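Local coordinates for putative phosphonate binding protein for ABC transporter (Prochlorococcus marinus str. MIT 9301, PDB 5LQ5), which binds inorganic phosphite strongly and probably delivers it, as the periplasmic component, to an ABC transporter, at residues A[4-9]-A[216-221]; A[32-37]-A[224-229]; A[106-111]-A[196-201]. One frame throughout, in Å; residues are numbered along the deposited sequence.

Interaction 1: residues A[4-9]-A[216-221]; sequences KVLKVG and NRFGEG
R217 reaches across from the end of helix 214-218 to the start of strand 5-10, pinning the helix end to the six-stranded sheet of one lobe at the protein surface, and F218 follows it with its ring. From CB the arginine chain sets off with CG anti to the carbonyl carbon (chi1 -62°), then bends at chi2 and chi3, so that CB, CG and CD act as a curved spacer carrying the guanidinium to the strand. NE donates to P3 O. NH1 makes a salt bridge with D59, on the loop leading into the neighbouring strand 60-63. NH2 of R217 lies 3.1 Å from V5 O, with that oxygen near the guanidinium plane.

K7 NZ donates to V5 O at 3.1 Å, and the lysine chain has to bend at chi3 and chi4 to get there. K7 NZ has a further acceptor in N2 O. Against one face of the guanidinium sits CE2 of F218, toward the rim. The ring's leading edge meets the backbone of K4 and V5, with CE1 of F218 3.5 Å from K4 O, while CE2 packs on CD1 of L6 at 4.0 Å.

K7 NZ and R217 NH2 are like-charged donors only 3.3 Å apart; backbone carbonyl oxygens and the carboxylate of D59 probably offset the repulsion and make that closeness tolerable.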
loop_
_atom_site.group_PDB
_atom_site.type_symbol
_atom_site.label_atom_id
_atom_site.label_comp_id
_atom_site.label_asym_id
_atom_site.label_seq_id
_atom_site.Cartn_x
_atom_site.Cartn_y
_atom_site.Cartn_z
ATOM N N LYS A 4 22.622 -6.822 14.202
ATOM C CA LYS A 4 22.748 -8.141 13.566
ATOM C C LYS A 4 21.409 -8.784 13.211
ATOM O O LYS A 4 21.376 -9.852 12.618
ATOM C CB LYS A 4 23.630 -9.102 14.361
ATOM C CG LYS A 4 23.835 -10.432 13.625
ATOM C CD LYS A 4 24.755 -11.435 14.299
ATOM C CE LYS A 4 24.831 -12.736 13.492
ATOM N NZ LYS A 4 25.709 -13.803 14.051
ATOM N N VAL A 5 20.315 -8.128 13.548
ATOM C CA VAL A 5 18.983 -8.590 13.146
ATOM C C VAL A 5 18.505 -7.754 11.954
ATOM O O VAL A 5 18.542 -6.493 11.997
ATOM C CB VAL A 5 17.973 -8.429 14.283
ATOM C CG1 VAL A 5 16.593 -8.894 13.839
ATOM C CG2 VAL A 5 18.425 -9.209 15.518
ATOM N N LEU A 6 18.064 -8.437 10.901
ATOM C CA LEU A 6 17.439 -7.786 9.743
ATOM C C LEU A 6 15.950 -7.550 10.084
ATOM O O LEU A 6 15.188 -8.474 10.256
ATOM C CB LEU A 6 17.549 -8.628 8.451
ATOM C CG LEU A 6 17.075 -7.955 7.158
ATOM C CD1 LEU A 6 18.030 -6.864 6.698
ATOM C CD2 LEU A 6 16.910 -8.985 6.040
ATOM N N LYS A 7 15.563 -6.291 10.119
ATOM C CA LYS A 7 14.269 -5.869 10.649
ATOM C C LYS A 7 13.385 -5.493 9.471
ATOM O O LYS A 7 13.706 -4.608 8.701
ATOM C CB LYS A 7 14.456 -4.701 11.618
ATOM C CG LYS A 7 15.307 -5.052 12.852
ATOM C CD LYS A 7 15.673 -3.806 13.649
ATOM C CE LYS A 7 17.081 -3.910 14.216
ATOM N NZ LYS A 7 18.117 -3.693 13.173
ATOM N N VAL A 8 12.319 -6.257 9.310
ATOM C CA VAL A 8 11.324 -6.123 8.258
ATOM C C VAL A 8 10.157 -5.299 8.767
ATOM O O VAL A 8 9.684 -5.477 9.887
ATOM C CB VAL A 8 10.847 -7.501 7.751
ATOM C CG1 VAL A 8 9.667 -7.422 6.783
ATOM C CG2 VAL A 8 11.993 -8.257 7.081
ATOM N N GLY A 9 9.739 -4.337 7.962
ATOM C CA GLY A 9 8.558 -3.513 8.266
ATOM C C GLY A 9 7.630 -3.411 7.054
ATOM O O GLY A 9 7.932 -3.909 5.939
ATOM N N ASN A 216 27.842 -3.242 5.669
ATOM C CA ASN A 216 28.642 -3.033 6.890
ATOM C C ASN A 216 28.237 -3.925 8.061
ATOM O O ASN A 216 29.046 -4.221 8.924
ATOM C CB ASN A 216 28.589 -1.583 7.340
ATOM C CG ASN A 216 29.047 -0.623 6.264
ATOM O OD1 ASN A 216 29.985 -0.906 5.513
ATOM N ND2 ASN A 216 28.386 0.528 6.186
ATOM N N ARG A 217 26.980 -4.334 8.090
ATOM C CA ARG A 217 26.477 -5.219 9.154
ATOM C C ARG A 217 26.460 -6.685 8.761
ATOM O O ARG A 217 26.652 -7.554 9.618
ATOM C CB ARG A 217 25.062 -4.835 9.560
ATOM C CG ARG A 217 24.936 -3.442 10.123
ATOM C CD ARG A 217 23.574 -2.882 9.780
ATOM N NE ARG A 217 22.524 -3.697 10.365
ATOM C CZ ARG A 217 21.225 -3.478 10.174
ATOM N NH1 ARG A 217 20.831 -2.472 9.396
ATOM N NH2 ARG A 217 20.344 -4.279 10.745
ATOM N N PHE A 218 26.194 -6.951 7.484
ATOM C CA PHE A 218 25.931 -8.336 7.012
ATOM C C PHE A 218 26.953 -8.911 6.036
ATOM O O PHE A 218 26.890 -10.104 5.714
ATOM C CB PHE A 218 24.512 -8.448 6.433
ATOM C CG PHE A 218 23.421 -8.189 7.459
ATOM C CD1 PHE A 218 23.156 -9.103 8.459
ATOM C CD2 PHE A 218 22.690 -7.002 7.441
ATOM C CE1 PHE A 218 22.166 -8.871 9.402
ATOM C CE2 PHE A 218 21.693 -6.759 8.380
ATOM C CZ PHE A 218 21.436 -7.695 9.372
ATOM N N GLY A 219 27.894 -8.079 5.595
ATOM C CA GLY A 219 28.976 -8.510 4.702
ATOM C C GLY A 219 28.795 -8.115 3.252
ATOM O O GLY A 219 27.687 -7.883 2.794
ATOM N N GLU A 220 29.904 -8.068 2.526
ATOM C CA GLU A 220 29.892 -7.697 1.102
ATOM C C GLU A 220 28.993 -8.656 0.330
ATOM O O GLU A 220 29.006 -9.856 0.572
ATOM C CB GLU A 220 31.301 -7.708 0.474
ATOM C CG GLU A 220 32.187 -6.536 0.884
ATOM C CD GLU A 220 32.967 -6.815 2.150
ATOM O OE1 GLU A 220 32.338 -7.348 3.094
ATOM O OE2 GLU A 220 34.174 -6.489 2.206
ATOM N N GLY A 221 28.189 -8.082 -0.565
ATOM C CA GLY A 221 27.274 -8.830 -1.443
ATOM C C GLY A 221 25.913 -9.156 -0.836
ATOM O O GLY A 221 25.072 -9.724 -1.520
#

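Interaction 2: residues A[32-37]-A[224-229]; sequences KQLDVE and KELKSV
The carboxylate of E225 lies flat against a methyl group of L34: CD2 of L34 stands almost squarely over the plane, 3.5 Å from CD of E225 and about equally far from both carboxylate oxygens. Beyond OE1 is a water that donates to E225 OE1 at 3.1 Å and to L34 O at 2.6 Å, joining the acid to the last turn of helix 16-34. The second flat group, the Q33 amide, has V229 over one face: CG1 of V229 is 3.7 Å from CD of Q33, and CG2 lies over the oxygen side, 3.6 Å from OE1 of Q33. The amide nitrogen points past the valine, donating to E29 one turn back on its own helix and to a second water, which in turn donates to V229 O.

Between these two polar flanks runs the apolar seam. With CG anti to its carbonyl carbon (chi1 -59°), L34 sends its two methyls in different directions. CD1 meets CD1 of L226 at 3.7 Å, whereas CD2 is shared between E225 and CG2 of V229. L30, one turn earlier, also touches L226 and V229. Replacing E225 by an alanine removes the carboxylate and would probably leave CD2 of L34 without cover on that side and the water on L34 O without its second acceptor.

D35 is the first residue to leave helical angles, with positive phi, and the chain then leads to strand 37-40. Helices 16-34 and 222-231 thus pack through E225, L226 and V229 in the lobe built on the six-stranded mixed sheet, whose strand order 2-1-3-5-4 over the first five strands is consistent with the type II periplasmic binding protein fold.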
loop_
_atom_site.group_PDB
_atom_site.type_symbol
_atom_site.label_atom_id
_atom_site.label_comp_id
_atom_site.label_asym_id
_atom_site.label_seq_id
_atom_site.Cartn_x
_atom_site.Cartn_y
_atom_site.Cartn_z
ATOM N N LYS A 32 15.924 -18.274 6.461
ATOM C CA LYS A 32 16.441 -19.580 6.005
ATOM C C LYS A 32 17.452 -19.423 4.852
ATOM O O LYS A 32 18.524 -20.023 4.859
ATOM C CB LYS A 32 15.309 -20.492 5.563
ATOM C CG LYS A 32 14.540 -21.133 6.708
ATOM C CD LYS A 32 13.472 -22.084 6.194
ATOM C CE LYS A 32 12.483 -22.456 7.290
ATOM N NZ LYS A 32 11.312 -23.198 6.757
ATOM N N GLN A 33 17.099 -18.602 3.868
ATOM C CA GLN A 33 17.927 -18.411 2.668
ATOM C C GLN A 33 19.155 -17.539 2.865
ATOM O O GLN A 33 20.200 -17.787 2.245
ATOM C CB GLN A 33 17.121 -17.868 1.518
ATOM C CG GLN A 33 16.040 -18.810 1.013
ATOM C CD GLN A 33 15.616 -18.500 -0.426
ATOM O OE1 GLN A 33 16.454 -18.260 -1.306
ATOM N NE2 GLN A 33 14.311 -18.446 -0.664
ATOM N N LEU A 34 19.025 -16.508 3.684
ATOM C CA LEU A 34 20.150 -15.594 3.999
ATOM C C LEU A 34 21.023 -15.979 5.184
ATOM O O LEU A 34 22.094 -15.412 5.367
ATOM C CB LEU A 34 19.632 -14.165 4.241
ATOM C CG LEU A 34 18.896 -13.605 3.026
ATOM C CD1 LEU A 34 18.149 -12.339 3.405
ATOM C CD2 LEU A 34 19.808 -13.376 1.833
ATOM N N ASP A 35 20.554 -16.928 5.986
ATOM C CA ASP A 35 21.293 -17.415 7.179
ATOM C C ASP A 35 21.601 -16.249 8.142
ATOM O O ASP A 35 22.714 -16.083 8.633
ATOM C CB ASP A 35 22.587 -18.133 6.708
ATOM C CG ASP A 35 23.562 -18.472 7.843
ATOM O OD1 ASP A 35 23.256 -18.338 9.047
ATOM O OD2 ASP A 35 24.680 -18.875 7.519
ATOM N N VAL A 36 20.594 -15.426 8.392
ATOM C CA VAL A 36 20.678 -14.370 9.403
ATOM C C VAL A 36 19.310 -14.313 10.097
ATOM O O VAL A 36 18.308 -14.807 9.556
ATOM C CB VAL A 36 21.053 -12.978 8.828
ATOM C CG1 VAL A 36 22.420 -13.009 8.135
ATOM C CG2 VAL A 36 19.972 -12.483 7.873
ATOM N N GLU A 37 19.299 -13.721 11.289
ATOM C CA GLU A 37 18.062 -13.444 12.042
ATOM C C GLU A 37 17.267 -12.366 11.324
ATOM O O GLU A 37 17.818 -11.327 10.963
ATOM C CB GLU A 37 18.330 -12.993 13.479
ATOM C CG GLU A 37 18.109 -14.084 14.516
ATOM C CD GLU A 37 17.967 -13.525 15.915
ATOM O OE1 GLU A 37 18.903 -12.835 16.366
ATOM O OE2 GLU A 37 16.921 -13.767 16.557
ATOM N N LYS A 224 22.775 -7.580 -2.664
ATOM C CA LYS A 224 22.582 -8.363 -3.881
ATOM C C LYS A 224 21.915 -9.734 -3.615
ATOM O O LYS A 224 21.011 -10.136 -4.340
ATOM C CB LYS A 224 23.909 -8.546 -4.638
ATOM C CG LYS A 224 23.714 -9.047 -6.064
ATOM C CD LYS A 224 24.659 -8.371 -7.046
ATOM C CE LYS A 224 24.225 -6.943 -7.353
ATOM N NZ LYS A 224 25.078 -6.300 -8.388
ATOM N N GLU A 225 22.356 -10.412 -2.555
ATOM C CA GLU A 225 21.809 -11.735 -2.150
ATOM C C GLU A 225 20.335 -11.581 -1.716
ATOM O O GLU A 225 19.455 -12.360 -2.100
ATOM C CB GLU A 225 22.621 -12.329 -1.000
ATOM C CG GLU A 225 22.267 -13.777 -0.658
ATOM C CD GLU A 225 22.951 -14.304 0.599
ATOM O OE1 GLU A 225 23.587 -13.522 1.348
ATOM O OE2 GLU A 225 22.819 -15.519 0.847
ATOM N N LEU A 226 20.082 -10.552 -0.915
ATOM C CA LEU A 226 18.717 -10.224 -0.455
ATOM C C LEU A 226 17.747 -9.977 -1.630
ATOM O O LEU A 226 16.644 -10.529 -1.698
ATOM C CB LEU A 226 18.782 -8.986 0.471
ATOM C CG LEU A 226 17.439 -8.367 0.920
ATOM C CD1 LEU A 226 16.635 -9.368 1.712
ATOM C CD2 LEU A 226 17.669 -7.116 1.741
ATOM N N LYS A 227 18.189 -9.169 -2.571
ATOM C CA LYS A 227 17.386 -8.874 -3.758
ATOM C C LYS A 227 17.101 -10.168 -4.546
ATOM O O LYS A 227 15.967 -10.458 -4.948
ATOM C CB LYS A 227 18.107 -7.832 -4.590
ATOM C CG LYS A 227 17.393 -7.416 -5.837
ATOM C CD LYS A 227 18.103 -6.233 -6.489
ATOM C CE LYS A 227 17.574 -5.993 -7.883
ATOM N NZ LYS A 227 18.116 -4.728 -8.472
ATOM N N SER A 228 18.144 -10.976 -4.684
ATOM C CA SER A 228 18.061 -12.283 -5.358
ATOM C C SER A 228 17.043 -13.221 -4.711
ATOM O O SER A 228 16.222 -13.824 -5.391
ATOM C CB SER A 228 19.444 -12.941 -5.391
ATOM O OG SER A 228 19.460 -14.012 -6.306
ATOM N N VAL A 229 17.070 -13.304 -3.391
ATOM C CA VAL A 229 16.112 -14.163 -2.672
ATOM C C VAL A 229 14.677 -13.741 -2.973
ATOM O O VAL A 229 13.811 -14.553 -3.270
ATOM C CB VAL A 229 16.372 -14.161 -1.148
ATOM C CG1 VAL A 229 15.230 -14.771 -0.342
ATOM C CG2 VAL A 229 17.689 -14.869 -0.855
HETATM O O HOH W 1 13.848 -17.391 -3.154
HETATM O O HOH W 2 23.848 -13.674 4.452
#

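Interaction 3: residues A[106-111]-A[196-201]; sequences SNIKGL and LFWITP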
loop_
_atom_site.group_PDB
_atom_site.type_symbol
_atom_site.label_atom_id
_atom_site.label_comp_id
_atom_site.label_asym_id
_atom_site.label_seq_id
_atom_site.Cartn_x
_atom_site.Cartn_y
_atom_site.Cartn_z
ATOM N N SER A 106 -18.862 4.722 -15.440
ATOM C CA SER A 106 -17.917 4.196 -16.460
ATOM C C SER A 106 -17.050 5.299 -17.069
ATOM O O SER A 106 -16.366 5.096 -18.069
ATOM C CB SER A 106 -18.688 3.472 -17.573
ATOM O OG SER A 106 -19.683 4.328 -18.110
ATOM N N ASN A 107 -17.095 6.464 -16.443
ATOM C CA ASN A 107 -16.291 7.621 -16.838
ATOM C C ASN A 107 -15.930 8.424 -15.590
ATOM O O ASN A 107 -16.747 8.565 -14.682
ATOM C CB ASN A 107 -17.048 8.525 -17.808
ATOM C CG ASN A 107 -16.188 9.654 -18.337
ATOM O OD1 ASN A 107 -16.263 10.793 -17.851
ATOM N ND2 ASN A 107 -15.335 9.337 -19.305
ATOM N N ILE A 108 -14.713 8.962 -15.567
ATOM C CA ILE A 108 -14.220 9.760 -14.429
ATOM C C ILE A 108 -15.143 10.933 -14.020
ATOM O O ILE A 108 -15.247 11.274 -12.847
ATOM C CB ILE A 108 -12.782 10.300 -14.682
ATOM C CG1 ILE A 108 -12.157 10.880 -13.405
ATOM C CG2 ILE A 108 -12.754 11.352 -15.783
ATOM C CD1 ILE A 108 -10.684 11.163 -13.542
ATOM N N LYS A 109 -15.812 11.551 -14.989
ATOM C CA LYS A 109 -16.689 12.724 -14.707
ATOM C C LYS A 109 -17.877 12.395 -13.769
ATOM O O LYS A 109 -18.402 13.281 -13.056
ATOM C CB LYS A 109 -17.208 13.354 -16.012
ATOM C CG LYS A 109 -16.128 13.875 -16.956
ATOM C CD LYS A 109 -15.697 15.301 -16.662
ATOM C CE LYS A 109 -14.981 15.901 -17.869
ATOM N NZ LYS A 109 -14.618 17.329 -17.671
ATOM N N GLY A 110 -18.240 11.114 -13.737
ATOM C CA GLY A 110 -19.272 10.562 -12.836
ATOM C C GLY A 110 -18.947 10.687 -11.348
ATOM O O GLY A 110 -19.816 10.562 -10.473
ATOM N N LEU A 111 -17.677 10.917 -11.038
ATOM C CA LEU A 111 -17.284 11.151 -9.633
ATOM C C LEU A 111 -17.964 12.377 -9.013
ATOM O O LEU A 111 -18.040 12.482 -7.807
ATOM C CB LEU A 111 -15.759 11.292 -9.487
ATOM C CG LEU A 111 -14.941 10.033 -9.720
ATOM C CD1 LEU A 111 -13.452 10.414 -9.646
ATOM C CD2 LEU A 111 -15.271 8.923 -8.744
ATOM N N LEU A 196 -19.296 -1.783 -5.813
ATOM C CA LEU A 196 -18.284 -1.113 -6.651
ATOM C C LEU A 196 -18.919 0.029 -7.427
ATOM O O LEU A 196 -19.911 -0.167 -8.161
ATOM C CB LEU A 196 -17.578 -2.091 -7.602
ATOM C CG LEU A 196 -16.585 -1.501 -8.612
ATOM C CD1 LEU A 196 -15.328 -1.034 -7.875
ATOM C CD2 LEU A 196 -16.213 -2.486 -9.709
ATOM N N PHE A 197 -18.281 1.187 -7.324
ATOM C CA PHE A 197 -18.719 2.447 -7.971
ATOM C C PHE A 197 -17.902 2.805 -9.193
ATOM O O PHE A 197 -18.462 3.141 -10.244
ATOM C CB PHE A 197 -18.790 3.611 -6.962
ATOM C CG PHE A 197 -19.323 4.910 -7.529
ATOM C CD1 PHE A 197 -20.654 5.052 -7.872
ATOM C CD2 PHE A 197 -18.495 6.005 -7.710
ATOM C CE1 PHE A 197 -21.129 6.240 -8.396
ATOM C CE2 PHE A 197 -18.976 7.200 -8.195
ATOM C CZ PHE A 197 -20.314 7.311 -8.578
ATOM N N TRP A 198 -16.581 2.748 -9.059
ATOM C CA TRP A 198 -15.654 3.089 -10.148
ATOM C C TRP A 198 -14.288 2.448 -9.944
ATOM O O TRP A 198 -13.821 2.339 -8.810
ATOM C CB TRP A 198 -15.520 4.605 -10.320
ATOM C CG TRP A 198 -14.829 5.071 -11.544
ATOM C CD1 TRP A 198 -15.216 4.820 -12.835
ATOM C CD2 TRP A 198 -13.681 5.921 -11.636
ATOM N NE1 TRP A 198 -14.371 5.421 -13.713
ATOM C CE2 TRP A 198 -13.415 6.110 -13.013
ATOM C CE3 TRP A 198 -12.828 6.523 -10.694
ATOM C CZ2 TRP A 198 -12.350 6.882 -13.472
ATOM C CZ3 TRP A 198 -11.769 7.303 -11.165
ATOM C CH2 TRP A 198 -11.530 7.454 -12.536
ATOM N N ILE A 199 -13.690 2.020 -11.056
ATOM C CA ILE A 199 -12.299 1.558 -11.110
ATOM C C ILE A 199 -11.461 2.646 -11.799
ATOM O O ILE A 199 -11.790 3.124 -12.873
ATOM C CB ILE A 199 -12.126 0.200 -11.838
ATOM C CG1 ILE A 199 -12.955 -0.896 -11.170
ATOM C CG2 ILE A 199 -10.660 -0.182 -11.915
ATOM C CD1 ILE A 199 -13.140 -2.130 -12.059
ATOM N N THR A 200 -10.364 3.036 -11.152
ATOM C CA THR A 200 -9.498 4.102 -11.655
ATOM C C THR A 200 -8.541 3.677 -12.772
ATOM O O THR A 200 -8.291 2.468 -12.956
ATOM C CB THR A 200 -8.620 4.702 -10.530
ATOM O OG1 THR A 200 -7.557 3.791 -10.150
ATOM C CG2 THR A 200 -9.480 5.082 -9.276
ATOM N N PRO A 201 -7.948 4.668 -13.470
ATOM C CA PRO A 201 -6.772 4.399 -14.281
ATOM C C PRO A 201 -5.604 3.854 -13.453
ATOM O O PRO A 201 -5.617 3.908 -12.216
ATOM C CB PRO A 201 -6.410 5.781 -14.841
ATOM C CG PRO A 201 -7.669 6.557 -14.828
ATOM C CD PRO A 201 -8.353 6.087 -13.580
HETATM O O HOH W 3 -14.028 4.433 -16.417
#
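W198 brings its indole against I108 by placing CG opposite the backbone N (chi1 -168°), and I108 meets it with CG1 similarly extended (chi1 -168°), an isoleucine rotamer that leaves CG2 in the crowded position. The benzo half of the indole takes most of the contact: CH2 of W198 is 3.6 Å from CG1 of I108, and CZ2 of W198 is as near to CA of I108. That CA lies above the ring system, offset toward the rim, while CA of T200 lies on the other side, so the tryptophan is wedged between the 3-10 turn and T200, two residues further along its own chain.

L111 comes in about at right angles to the indole. CD1 touches CZ3 of W198 at 3.8 Å, and CD2 lies between CE3 of W198 and CE2 of F197. The phenylalanine offers its edge here, with CZ of F197 3.8 Å from G110 O. Two consecutive residues can both serve this one contact because F197 and W198 form a classic beta bulge opposite F94, where strand 194-199, at the rim of the five-stranded sheet, pairs antiparallel with strand 92-97.

The turn has its own brace: N107 OD1 accepts from K109 N at 3.0 Å, an Asx turn that starts the 3-10 segment. I108 and T200 both also reach F136 of helix 127-139, the helix that begins in the phosphite pocket. W198 NE1 donates to a water at 2.9 Å, which gives a weak hydrogen bond to S106 O.

From the N terminus, the chain lays down 4-9 and then 32-37, runs through both lobes, and returns with 216-221 and 224-229. Interactions 1 and 2 therefore cross, and they touch: L6 N probably hydrogen-bonds to E37 O, and F218 packs on V36. Together they fasten the late helices 214-218 and 222-231 to the first strand and helix of the N-terminal lobe. Interaction 3 closes a shorter loop, 106-111 to 196-201, that falls within both longer ones. It lies on the opposite side of the chain's centre, its centre about 44 Å from that of interaction 1, and ties a turn to the five-stranded sheet. Both lobes contribute residues to the phosphite pocket.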